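Guanine nucleotide exchange factor SRM1 (Saccharomyces cerevisiae, PDB 3OF7) acts as a nuclear guanine nucleotide exchange factor for GSP1 and GSP2, promoting exchange of GDP for GTP, and binds chromatin, with roles in RNA metabolism and nuclear export. Local coordinates at residues 53-57 / 424-429; 95-99 / 157-161; 223-228 / 251-257; 233-237 / 280-284; 405-409 / 441-445. All blocks are in the same frame, centred on the assembly; numbering follows the deposited sequence. Where two conformers were deposited one is given.

Contact 1 of 5, residues 53-57 / 424-429; sequences VKRPR and IKNTAT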
# COMPACT_ATOMS: atom_id res chain seq x y z
N VAL A 53 4.21 -15.22 12.72
CA VAL A 53 5.63 -14.91 12.72
C VAL A 53 5.81 -13.51 13.29
O VAL A 53 5.36 -12.53 12.71
CB VAL A 53 6.22 -15.06 11.29
CG1 VAL A 53 7.64 -14.52 11.21
CG2 VAL A 53 6.19 -16.52 10.84
N LYS A 54 6.45 -13.42 14.46
CA LYS A 54 6.40 -12.20 15.26
C LYS A 54 7.55 -11.23 15.01
O LYS A 54 7.58 -10.13 15.58
CB LYS A 54 6.28 -12.56 16.76
CG LYS A 54 5.05 -13.42 17.07
CD LYS A 54 5.01 -13.90 18.52
CE LYS A 54 3.84 -14.86 18.73
NZ LYS A 54 3.70 -15.30 20.17
N ARG A 55 8.50 -11.64 14.15
CA ARG A 55 9.65 -10.81 13.75
C ARG A 55 9.94 -11.06 12.28
O ARG A 55 9.66 -12.15 11.79
CB ARG A 55 10.89 -11.20 14.57
CG ARG A 55 10.85 -10.86 16.06
CD ARG A 55 10.82 -9.37 16.27
NE ARG A 55 11.27 -8.98 17.61
CZ ARG A 55 11.67 -7.76 17.93
NH1 ARG A 55 11.65 -6.79 17.01
NH2 ARG A 55 12.07 -7.50 19.17
N PRO A 56 10.53 -10.06 11.57
CA PRO A 56 10.85 -10.25 10.16
C PRO A 56 11.61 -11.54 9.90
O PRO A 56 12.66 -11.79 10.51
CB PRO A 56 11.74 -9.03 9.84
CG PRO A 56 11.21 -7.97 10.74
CD PRO A 56 10.85 -8.69 12.02
N ARG A 57 11.07 -12.37 9.01
CA ARG A 57 11.62 -13.67 8.70
C ARG A 57 12.07 -13.68 7.25
O ARG A 57 11.28 -13.38 6.35
CB ARG A 57 10.56 -14.75 8.95
CG ARG A 57 10.97 -16.17 8.53
CD ARG A 57 11.71 -16.90 9.65
NE ARG A 57 10.92 -16.99 10.88
CZ ARG A 57 9.96 -17.88 11.10
NH1 ARG A 57 9.66 -18.80 10.18
NH2 ARG A 57 9.29 -17.87 12.24
N ILE A 424 12.47 -1.68 14.62
CA ILE A 424 12.48 -3.13 14.50
C ILE A 424 13.94 -3.58 14.55
O ILE A 424 14.74 -3.26 13.65
CB ILE A 424 11.81 -3.62 13.20
CG1 ILE A 424 10.33 -3.16 13.15
CG2 ILE A 424 11.91 -5.14 13.11
CD1 ILE A 424 9.65 -3.35 11.79
N LYS A 425 14.28 -4.28 15.63
CA LYS A 425 15.61 -4.86 15.82
C LYS A 425 15.45 -6.36 16.00
O LYS A 425 14.83 -6.81 16.97
CB LYS A 425 16.29 -4.24 17.04
CG LYS A 425 17.75 -4.62 17.23
CD LYS A 425 18.34 -3.84 18.41
CE LYS A 425 19.82 -4.16 18.62
NZ LYS A 425 20.38 -3.34 19.74
N ASN A 426 15.96 -7.13 15.05
CA ASN A 426 16.03 -8.59 15.16
C ASN A 426 17.23 -9.07 14.36
O ASN A 426 17.71 -8.36 13.48
CB ASN A 426 14.71 -9.30 14.77
CG ASN A 426 14.60 -9.64 13.27
OD1 ASN A 426 14.90 -8.83 12.40
ND2 ASN A 426 14.11 -10.84 12.98
N THR A 427 17.73 -10.27 14.68
CA THR A 427 18.92 -10.81 14.03
C THR A 427 18.85 -10.75 12.50
O THR A 427 19.78 -10.30 11.85
CB THR A 427 19.20 -12.27 14.49
OG1 THR A 427 19.17 -12.34 15.92
CG2 THR A 427 20.57 -12.75 13.99
N ALA A 428 17.72 -11.17 11.94
CA ALA A 428 17.57 -11.29 10.49
C ALA A 428 17.79 -9.98 9.73
O ALA A 428 18.30 -10.00 8.61
CB ALA A 428 16.21 -11.87 10.14
N THR A 429 17.44 -8.86 10.34
CA THR A 429 17.44 -7.58 9.62
C THR A 429 18.29 -6.48 10.26
O THR A 429 18.38 -5.39 9.71
CB THR A 429 16.00 -7.03 9.42
OG1 THR A 429 15.40 -6.76 10.69
CG2 THR A 429 15.15 -8.02 8.65
O HOH W 1 12.39 -4.40 17.70

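Contact 2 of 5, residues 95-99 / 157-161; sequences DVGAL and DNMSC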
# COMPACT_ATOMS: atom_id res chain seq x y z
N ASP A 95 -8.82 -17.45 -3.19
CA ASP A 95 -10.23 -17.81 -3.21
C ASP A 95 -11.01 -17.15 -4.34
O ASP A 95 -11.95 -17.74 -4.88
CB ASP A 95 -10.88 -17.54 -1.85
CG ASP A 95 -10.49 -18.56 -0.81
OD1 ASP A 95 -10.01 -19.64 -1.21
OD2 ASP A 95 -10.64 -18.28 0.40
N VAL A 96 -10.61 -15.93 -4.72
CA VAL A 96 -11.27 -15.22 -5.83
C VAL A 96 -10.30 -14.80 -6.94
O VAL A 96 -10.46 -13.76 -7.58
CB VAL A 96 -12.14 -14.03 -5.33
CG1 VAL A 96 -13.41 -14.55 -4.64
CG2 VAL A 96 -11.34 -13.09 -4.39
N GLY A 97 -9.28 -15.63 -7.17
CA GLY A 97 -8.38 -15.49 -8.31
C GLY A 97 -7.22 -14.50 -8.20
O GLY A 97 -6.48 -14.33 -9.16
N ALA A 98 -7.04 -13.88 -7.04
CA ALA A 98 -6.06 -12.78 -6.91
C ALA A 98 -4.61 -13.16 -7.24
O ALA A 98 -3.82 -12.30 -7.64
CB ALA A 98 -6.14 -12.12 -5.52
N LEU A 99 -4.25 -14.43 -7.07
CA LEU A 99 -2.86 -14.85 -7.33
C LEU A 99 -2.55 -14.97 -8.82
O LEU A 99 -1.38 -15.00 -9.21
CB LEU A 99 -2.52 -16.16 -6.61
CG LEU A 99 -2.74 -16.24 -5.09
CD1 LEU A 99 -2.11 -17.52 -4.56
CD2 LEU A 99 -2.17 -15.01 -4.37
N ASP A 157 -7.46 -5.97 -1.74
CA ASP A 157 -7.81 -7.16 -0.95
C ASP A 157 -7.96 -8.38 -1.86
O ASP A 157 -7.44 -9.46 -1.54
CB ASP A 157 -9.10 -6.94 -0.16
CG ASP A 157 -8.86 -6.30 1.20
OD1 ASP A 157 -7.83 -5.61 1.40
OD2 ASP A 157 -9.73 -6.47 2.07
N ASN A 158 -8.60 -8.19 -3.01
CA ASN A 158 -9.08 -9.29 -3.86
C ASN A 158 -8.70 -9.18 -5.35
O ASN A 158 -9.01 -10.08 -6.15
CB ASN A 158 -10.62 -9.40 -3.73
CG ASN A 158 -11.09 -9.51 -2.28
OD1 ASN A 158 -11.72 -8.58 -1.73
ND2 ASN A 158 -10.79 -10.64 -1.66
N MET A 159 -8.04 -8.08 -5.73
CA MET A 159 -7.61 -7.89 -7.13
C MET A 159 -6.14 -7.55 -7.27
O MET A 159 -5.49 -7.11 -6.32
CB MET A 159 -8.55 -6.96 -7.95
CG MET A 159 -8.36 -5.45 -7.85
SD MET A 159 -7.07 -4.53 -8.75
CE MET A 159 -7.48 -4.66 -10.49
N SER A 160 -5.63 -7.78 -8.47
CA SER A 160 -4.23 -7.61 -8.76
C SER A 160 -4.10 -6.85 -10.06
O SER A 160 -4.95 -6.97 -10.95
CB SER A 160 -3.57 -8.97 -8.88
OG SER A 160 -3.55 -9.63 -7.63
N CYS A 161 -3.03 -6.07 -10.18
CA CYS A 161 -2.81 -5.23 -11.35
C CYS A 161 -1.33 -5.10 -11.66
O CYS A 161 -0.51 -4.98 -10.76
CB CYS A 161 -3.43 -3.85 -11.13
SG CYS A 161 -3.47 -2.82 -12.62

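Contact 3 of 5, residues 223-228 / 251-257; sequences GMVFAW and PRPFGLR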
# COMPACT_ATOMS: atom_id res chain seq x y z
N GLY A 223 -2.41 13.61 -16.44
CA GLY A 223 -2.77 13.91 -15.06
C GLY A 223 -4.23 13.62 -14.72
O GLY A 223 -4.72 14.09 -13.70
N MET A 224 -4.91 12.87 -15.58
CA MET A 224 -6.28 12.45 -15.32
C MET A 224 -6.26 11.23 -14.40
O MET A 224 -5.42 10.33 -14.56
CB MET A 224 -7.01 12.13 -16.63
CG MET A 224 -8.53 11.90 -16.51
SD MET A 224 -9.52 13.40 -16.22
CE MET A 224 -9.57 14.09 -17.88
N VAL A 225 -7.17 11.20 -13.43
CA VAL A 225 -7.32 10.06 -12.52
C VAL A 225 -8.55 9.24 -12.89
O VAL A 225 -9.61 9.79 -13.19
CB VAL A 225 -7.45 10.51 -11.04
CG1 VAL A 225 -7.44 9.29 -10.09
CG2 VAL A 225 -6.34 11.48 -10.68
N PHE A 226 -8.39 7.92 -12.86
CA PHE A 226 -9.47 6.99 -13.14
C PHE A 226 -9.65 6.09 -11.94
O PHE A 226 -8.68 5.77 -11.25
CB PHE A 226 -9.13 6.13 -14.36
CG PHE A 226 -8.86 6.93 -15.59
CD1 PHE A 226 -7.62 7.51 -15.80
CD2 PHE A 226 -9.87 7.15 -16.53
CE1 PHE A 226 -7.37 8.28 -16.94
CE2 PHE A 226 -9.64 7.91 -17.67
CZ PHE A 226 -8.39 8.47 -17.88
N ALA A 227 -10.89 5.69 -11.69
CA ALA A 227 -11.18 4.79 -10.58
C ALA A 227 -12.00 3.60 -11.06
O ALA A 227 -12.76 3.71 -12.04
CB ALA A 227 -11.88 5.54 -9.46
N TRP A 228 -11.82 2.46 -10.40
CA TRP A 228 -12.44 1.20 -10.79
C TRP A 228 -12.66 0.33 -9.55
O TRP A 228 -11.73 0.12 -8.76
CB TRP A 228 -11.54 0.49 -11.80
CG TRP A 228 -11.98 -0.86 -12.34
CD1 TRP A 228 -13.26 -1.33 -12.51
CD2 TRP A 228 -11.11 -1.89 -12.85
NE1 TRP A 228 -13.24 -2.60 -13.07
CE2 TRP A 228 -11.93 -2.96 -13.28
CE3 TRP A 228 -9.72 -2.01 -12.96
CZ2 TRP A 228 -11.40 -4.14 -13.82
CZ3 TRP A 228 -9.19 -3.18 -13.50
CH2 TRP A 228 -10.03 -4.23 -13.92
N PRO A 251 -12.73 1.27 -15.43
CA PRO A 251 -12.04 2.49 -14.99
C PRO A 251 -12.59 3.74 -15.67
O PRO A 251 -12.72 3.77 -16.89
CB PRO A 251 -10.57 2.25 -15.40
CG PRO A 251 -10.45 0.76 -15.46
CD PRO A 251 -11.78 0.29 -16.00
N ARG A 252 -12.93 4.74 -14.86
CA ARG A 252 -13.59 5.95 -15.34
C ARG A 252 -13.07 7.18 -14.62
O ARG A 252 -12.81 7.12 -13.41
CB ARG A 252 -15.11 5.84 -15.14
CG ARG A 252 -15.80 4.91 -16.12
CD ARG A 252 -17.22 4.60 -15.69
NE ARG A 252 -17.81 3.56 -16.52
CZ ARG A 252 -18.90 3.72 -17.28
NH1 ARG A 252 -19.53 4.88 -17.29
NH2 ARG A 252 -19.35 2.71 -18.00
N PRO A 253 -12.94 8.31 -15.34
CA PRO A 253 -12.55 9.55 -14.69
C PRO A 253 -13.73 10.13 -13.93
O PRO A 253 -14.84 9.60 -13.99
CB PRO A 253 -12.14 10.45 -15.87
CG PRO A 253 -13.01 9.97 -17.00
CD PRO A 253 -13.25 8.51 -16.77
N PHE A 254 -13.49 11.21 -13.19
CA PHE A 254 -14.51 11.80 -12.34
C PHE A 254 -14.21 13.27 -12.14
O PHE A 254 -14.51 13.85 -11.08
CB PHE A 254 -14.64 11.03 -11.01
CG PHE A 254 -13.33 10.75 -10.33
CD1 PHE A 254 -12.85 11.60 -9.34
CD2 PHE A 254 -12.57 9.63 -10.66
CE1 PHE A 254 -11.63 11.35 -8.69
CE2 PHE A 254 -11.35 9.37 -10.03
CZ PHE A 254 -10.88 10.24 -9.04
N GLY A 255 -13.62 13.88 -13.16
CA GLY A 255 -13.38 15.32 -13.18
C GLY A 255 -12.15 15.79 -12.43
O GLY A 255 -11.97 16.99 -12.22
N LEU A 256 -11.30 14.85 -12.01
CA LEU A 256 -10.07 15.19 -11.30
C LEU A 256 -8.91 15.16 -12.28
O LEU A 256 -8.59 14.11 -12.86
CB LEU A 256 -9.82 14.23 -10.13
CG LEU A 256 -8.57 14.41 -9.26
CD1 LEU A 256 -8.50 15.79 -8.63
CD2 LEU A 256 -8.52 13.33 -8.18
N ARG A 257 -8.30 16.33 -12.45
CA ARG A 257 -7.29 16.59 -13.48
C ARG A 257 -6.03 17.20 -12.89
O ARG A 257 -6.00 17.59 -11.72
CB ARG A 257 -7.85 17.56 -14.53
CG ARG A 257 -8.89 16.97 -15.48
CD ARG A 257 -9.67 18.08 -16.20
NE ARG A 257 -10.65 18.70 -15.31
CZ ARG A 257 -11.94 18.40 -15.27
NH1 ARG A 257 -12.45 17.48 -16.09
NH2 ARG A 257 -12.74 19.02 -14.41
O HOH W 2 -10.86 12.19 -12.94

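Contact 4 of 5, residues 233-237 / 280-284; sequences QNQLG and SWGLN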
# COMPACT_ATOMS: atom_id res chain seq x y z
N GLN A 233 -18.34 3.84 -0.65
CA GLN A 233 -17.78 4.87 0.22
C GLN A 233 -17.36 6.13 -0.56
O GLN A 233 -16.57 6.93 -0.06
CB GLN A 233 -16.59 4.32 1.02
CG GLN A 233 -16.93 3.26 2.07
CD GLN A 233 -17.20 1.88 1.48
OE1 GLN A 233 -16.55 1.47 0.52
NE2 GLN A 233 -18.14 1.17 2.07
N ASN A 234 -17.89 6.29 -1.77
CA ASN A 234 -17.55 7.42 -2.64
C ASN A 234 -16.09 7.42 -3.10
O ASN A 234 -15.55 8.46 -3.49
CB ASN A 234 -17.91 8.77 -2.00
CG ASN A 234 -19.16 9.38 -2.60
OD1 ASN A 234 -19.12 9.96 -3.69
ND2 ASN A 234 -20.27 9.27 -1.88
N GLN A 235 -15.44 6.25 -3.06
CA GLN A 235 -14.02 6.17 -3.41
C GLN A 235 -13.78 6.39 -4.91
O GLN A 235 -12.66 6.72 -5.32
CB GLN A 235 -13.37 4.87 -2.93
CG GLN A 235 -14.03 3.57 -3.39
CD GLN A 235 -15.09 3.09 -2.41
OE1 GLN A 235 -16.15 3.71 -2.27
NE2 GLN A 235 -14.80 1.99 -1.72
N LEU A 236 -14.82 6.20 -5.72
CA LEU A 236 -14.69 6.33 -7.18
C LEU A 236 -14.82 7.78 -7.65
O LEU A 236 -14.72 8.05 -8.85
CB LEU A 236 -15.68 5.41 -7.93
CG LEU A 236 -15.75 3.91 -7.61
CD1 LEU A 236 -16.89 3.26 -8.37
CD2 LEU A 236 -14.44 3.15 -7.85
N GLY A 237 -15.03 8.69 -6.70
CA GLY A 237 -15.17 10.12 -7.00
C GLY A 237 -16.49 10.50 -7.64
O GLY A 237 -16.64 11.61 -8.16
N SER A 280 -8.16 14.97 -0.95
CA SER A 280 -8.62 13.63 -0.59
C SER A 280 -10.12 13.49 -0.77
O SER A 280 -10.85 14.49 -0.80
CB SER A 280 -8.23 13.30 0.85
OG SER A 280 -8.71 14.29 1.73
N TRP A 281 -10.58 12.25 -0.89
CA TRP A 281 -12.01 11.93 -0.94
C TRP A 281 -12.27 10.52 -0.44
O TRP A 281 -11.35 9.71 -0.32
CB TRP A 281 -12.56 12.10 -2.37
CG TRP A 281 -12.02 11.12 -3.37
CD1 TRP A 281 -12.64 9.99 -3.81
CD2 TRP A 281 -10.76 11.19 -4.06
NE1 TRP A 281 -11.85 9.35 -4.73
CE2 TRP A 281 -10.69 10.06 -4.90
CE3 TRP A 281 -9.69 12.10 -4.05
CZ2 TRP A 281 -9.59 9.80 -5.73
CZ3 TRP A 281 -8.58 11.83 -4.87
CH2 TRP A 281 -8.55 10.70 -5.70
N GLY A 282 -13.54 10.22 -0.18
CA GLY A 282 -13.95 8.88 0.24
C GLY A 282 -14.24 8.82 1.73
O GLY A 282 -14.68 9.81 2.33
N LEU A 283 -14.00 7.66 2.32
CA LEU A 283 -14.42 7.40 3.69
C LEU A 283 -13.67 8.29 4.68
O LEU A 283 -12.45 8.42 4.60
CB LEU A 283 -14.20 5.92 4.03
CG LEU A 283 -14.63 5.46 5.43
CD1 LEU A 283 -16.16 5.52 5.61
CD2 LEU A 283 -14.07 4.08 5.73
N ASN A 284 -14.40 8.92 5.60
CA ASN A 284 -13.80 9.91 6.50
C ASN A 284 -14.33 9.93 7.93
O ASN A 284 -14.29 10.98 8.59
CB ASN A 284 -13.88 11.31 5.88
CG ASN A 284 -12.91 12.30 6.52
OD1 ASN A 284 -11.81 11.93 6.91
ND2 ASN A 284 -13.33 13.56 6.63

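Contact 5 of 5, residues 405-409 / 441-445; sequences ETYAV and GQFSV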
# COMPACT_ATOMS: atom_id res chain seq x y z
N GLU A 405 -2.06 -6.97 17.87
CA GLU A 405 -2.59 -8.32 18.10
C GLU A 405 -2.20 -9.36 17.03
O GLU A 405 -2.12 -10.56 17.32
CB GLU A 405 -4.11 -8.23 18.25
CG GLU A 405 -4.84 -9.52 18.56
CD GLU A 405 -6.32 -9.27 18.77
OE1 GLU A 405 -6.66 -8.53 19.71
OE2 GLU A 405 -7.13 -9.78 17.97
N THR A 406 -1.95 -8.93 15.80
CA THR A 406 -1.57 -9.87 14.76
C THR A 406 -0.06 -9.90 14.50
O THR A 406 0.40 -10.61 13.59
CB THR A 406 -2.33 -9.61 13.44
OG1 THR A 406 -2.31 -8.21 13.16
CG2 THR A 406 -3.79 -10.09 13.57
N TYR A 407 0.69 -9.15 15.30
CA TYR A 407 2.17 -9.10 15.25
C TYR A 407 2.70 -8.52 13.94
O TYR A 407 3.86 -8.73 13.58
CB TYR A 407 2.80 -10.48 15.52
CG TYR A 407 2.21 -11.19 16.71
CD1 TYR A 407 2.58 -10.84 18.01
CD2 TYR A 407 1.25 -12.20 16.55
CE1 TYR A 407 2.03 -11.47 19.12
CE2 TYR A 407 0.69 -12.84 17.65
CZ TYR A 407 1.09 -12.48 18.93
OH TYR A 407 0.55 -13.10 20.03
N ALA A 408 1.84 -7.77 13.24
CA ALA A 408 2.20 -7.16 11.96
C ALA A 408 3.26 -6.07 12.12
O ALA A 408 3.92 -5.68 11.15
CB ALA A 408 0.95 -6.60 11.29
N VAL A 409 3.43 -5.58 13.35
CA VAL A 409 4.46 -4.59 13.64
C VAL A 409 5.85 -5.22 13.78
O VAL A 409 6.86 -4.52 13.70
CB VAL A 409 4.12 -3.71 14.88
CG1 VAL A 409 2.86 -2.89 14.63
CG2 VAL A 409 3.97 -4.56 16.15
N GLY A 441 -3.48 -6.65 5.53
CA GLY A 441 -4.46 -6.64 6.61
C GLY A 441 -3.85 -7.00 7.96
O GLY A 441 -4.11 -6.33 8.97
N GLN A 442 -3.05 -8.07 7.98
CA GLN A 442 -2.53 -8.64 9.22
C GLN A 442 -1.04 -8.98 9.17
O GLN A 442 -0.55 -9.76 9.99
CB GLN A 442 -3.32 -9.92 9.59
CG GLN A 442 -4.83 -9.73 9.73
CD GLN A 442 -5.54 -10.96 10.32
OE1 GLN A 442 -4.96 -12.04 10.42
NE2 GLN A 442 -6.80 -10.78 10.70
N PHE A 443 -0.32 -8.39 8.21
CA PHE A 443 1.06 -8.80 7.95
C PHE A 443 1.82 -7.69 7.24
O PHE A 443 1.21 -6.74 6.74
CB PHE A 443 1.09 -10.10 7.12
CG PHE A 443 0.71 -9.91 5.66
CD1 PHE A 443 -0.61 -9.66 5.29
CD2 PHE A 443 1.69 -9.99 4.66
CE1 PHE A 443 -0.96 -9.49 3.93
CE2 PHE A 443 1.35 -9.82 3.31
CZ PHE A 443 0.02 -9.57 2.94
N SER A 444 3.14 -7.82 7.19
CA SER A 444 4.00 -6.86 6.52
C SER A 444 5.11 -7.58 5.73
O SER A 444 5.42 -8.74 6.00
CB SER A 444 4.63 -5.91 7.54
OG SER A 444 3.65 -5.36 8.40
N VAL A 445 5.67 -6.88 4.75
CA VAL A 445 6.74 -7.41 3.91
C VAL A 445 7.78 -6.32 3.74
O VAL A 445 7.43 -5.14 3.61
CB VAL A 445 6.22 -7.84 2.51
CG1 VAL A 445 7.37 -8.39 1.64
CG2 VAL A 445 5.09 -8.87 2.62
O HOH W 3 -4.28 -6.88 11.80

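Contact 1 of 5, residues 53-57 / 424-429
The ring of Pro56 overlaps the branch methyl of Ile424, with Pro56 CG 3.8 Å from Ile424 CG2. On the same ring, Pro56 CB meets a second methyl, Thr429 CG2, also at 3.8 Å. The Asn426 side chain works beside this apolar patch and is gripped at both ends. Asn426 ND2 donates to Pro56 O at 3.0 Å, arriving in the carbonyl plane on a lone pair, although the acceptor is tilted 20° out of the asparagine amide plane. At the other end Thr429 OG1 donates to Asn426 OD1 at 2.7 Å, almost straight in line with the amide C=O, and Thr429 N adds a weak bond to the same oxygen. With distinct donors and acceptors at its two ends, the amide is fixed in rotation. The first torsion, chi1 89°, sets CG between the backbone N and the carbonyl carbon, on the side of Pro56. These residues join the first and last RCC1 repeats of the propeller: strand 56-58 edges the sheet that combines strands from both ends of the chain, while 424-429 is the loop entering that sheet from the preceding blade. Phe32 and Trp34 of strand 30-34 lie against Pro56. Arg55 uses a different chemistry. Lys425 O sits over one face of its guanidinium, 3.0 Å above the plane and toward the rim, too poorly angled for a hydrogen bond. The polar link is a water at the guanidinium edge, accepting from Arg55 NH1 and, at 2.8 Å, from Lys425 N; Arg55 NH1 also makes a weak bond to Gly410 O.

Contact 2 of 5, residues 95-99 / 157-161
Val96 rests one methyl on the side of Asn158, CG2 standing 3.8 Å from Asn158 CB. In Val96, CG1 is anti to the carbonyl carbon (chi1 -72°), which leaves CG2 wedged between the backbone N and the carbonyl carbon, on the side that meets the asparagine. On the partner's side the meeting atom is CB, whose place is set by the backbone and not by any side-chain torsion. The amide end of Asn158 may be turned over, and the contact through CB does not depend on it. Ala98 CB packs on the backbone of Asn158, 3.6 Å from Asn158 O, and the CA of Ala98 is 5.1 Å from that of Met159. In the propeller, 95-99 is a loop following strand 88-92 of one blade, and 157-161 runs from a turn into strand 159-164 of the next, so the contact bridges neighbouring blades. The residues that touch are all buried, and His78 of the first blade packs on both Ala98 and Ser160. Ser160 OG, beside its own backbone N and anti to the carbonyl carbon (chi1 -68°), donates to Ala98 O at 2.7 Å, although the hydroxyl's exact position is less certain. The same carbonyl takes a weak hydrogen bond from Trp172 NE1 of strand 169-177, whose backbone pairs with that of Ser160.

Contact 3 of 5, residues 223-228 / 251-257
Ala227 and Arg252 form an antiparallel hydrogen-bonded pair: Ala227 N donates to Arg252 O at 2.9 Å, and Arg252 N returns a bond to Ala227 O at 3.0 Å. Further along, Val225 N reaches Leu256 O at a longer 3.3 Å. Between these points segment 251-257 swings out at Phe254, and a water links the two segments there: it donates to Val225 O and accepts from the backbone N of Phe254 and of Leu256. This is the outer edge of a four-stranded propeller blade in RCC1 repeat 4, where 225-229 takes the two-residue strand 252-253 as its last neighbour. Apolar side chains flank the bonds. Val225 splits its methyls, CG1 at 3.7 Å from Phe254 CZ and CG2 at 3.8 Å from Leu256 CD2. At the far end Pro251 lies over one face of Trp228 in a CH-pi contact, CD 3.9 Å from the five-ring centroid and 15° off its normal. Phe175 and Phe184 meet the same indole edge-to-face. Replacing Trp228 with a serine would probably leave the Pro251 ring without its aromatic floor and open a gap beside both phenylalanines. Met224 SD, carried round by bends at chi2 and chi3, approaches Arg257 CG at 3.7 Å.

Contact 4 of 5, residues 233-237 / 280-284
Gln233 and Gln235 pass close to Gly282 as the chain enters a type I turn from Asn234 to Gly237, with the CA atoms of Gln235 and Gly282 4.5 Å apart and a CA-H...O contact of 3.3 Å from Gly282 CA to Gln233 O. Glycine suits position 282, whose backbone angles would jam a CB against the preceding carbonyl. Trp281 carries the side-chain contact. Its CG occupies the position between backbone N and carbonyl carbon (chi1 66°), which swings the indole edge onto the turn. Trp281 NE1 donates to Gln235 O at 2.8 Å; the oxygen lies near the ring plane, yet the donor stands 58° above the carbonyl plane, well off a lone pair. Alongside, Asn234 O meets the same ring edge, 3.3 Å from Trp281 CD1. The turn is braced from within: Gln235 OE1 accepts from Gln233 N at 2.7 Å, while Gln235 NE2 donates to Gln233 OE1 at 2.9 Å. A phenylalanine at Trp281 would probably leave Gln235 O without this donor and loosen the turn's attachment to the next blade. Gln235-Leu236-Gly237 of repeat 4 and Trp281-Gly282 of repeat 5 are consistent with the Gln-Leu-Gly and Trp-Gly elements of RCC1 repeats. Since the indole N-H meets a main-chain carbonyl, the side chain of Gln235 probably acts on the inter-blade bond only indirectly, through its two bonds to Gln233.

Contact 5 of 5, residues 405-409 / 441-445
Gly441 and Gln442 both meet Thr406, the first through a water and the second by direct packing. The water donates to Gly441 O at 2.9 Å and lies 2.7 Å from Thr406 OG1. Gln442 runs extended beyond CG and crosses the threonine at about a right angle, and Thr406 CG2 touches the flank of the amide, 3.8 Å from Gln442 CD. Gln442 O continues the surface and receives the methyl of Ala408, CB to O 3.7 Å. The next residue, Phe443, directs its CB away from the loop, and its side chain packs on Val74, yet its backbone N is 3.8 Å from Ala408 CB. Here the chain enters strand 443-450 of the sheet that unites the two ends of the propeller chain, while 405-409 is the loop after strand 398-402 of the preceding blade. Only the methyl of Ala408 stands between the backbones, consistent with the 4.5 Å approach of the Ala408 and Phe443 CA atoms. Ser444 follows with CB turned back toward the loop, and OG, held beside its own backbone N (chi1 -50°), donates to Ala408 O at 2.8 Å, though the hydroxyl's place is less sure. Trp34 NE1 gives that carbonyl a second, weak bond, and His388 packs against both Ala408 and Ser444.

In the fold
Contact 2 is wholly buried and contact 5 mostly so; both repeat one pattern, an alanine carbonyl that takes a serine hydroxyl and a weak tryptophan N-H from the next blade, with both hydroxyl positions less certain. Their centres lie 19 Å apart. In contact 4 the equivalent carbonyl of Gln235 takes an indole N-H bond from Trp281 in place of that pair. Contacts 1, 3 and 4 are only partly buried. Contact 3 differs in kind, joining strands within a single blade by backbone bonds, and it touches contact 4 where Phe254 meets Trp281. Contacts 1 and 5 reach the same sheet, which combines strands from both ends of the chain, and touch through Lys54 and Tyr407, contact 1 adding an asparagine-proline bond and arginine chemistry.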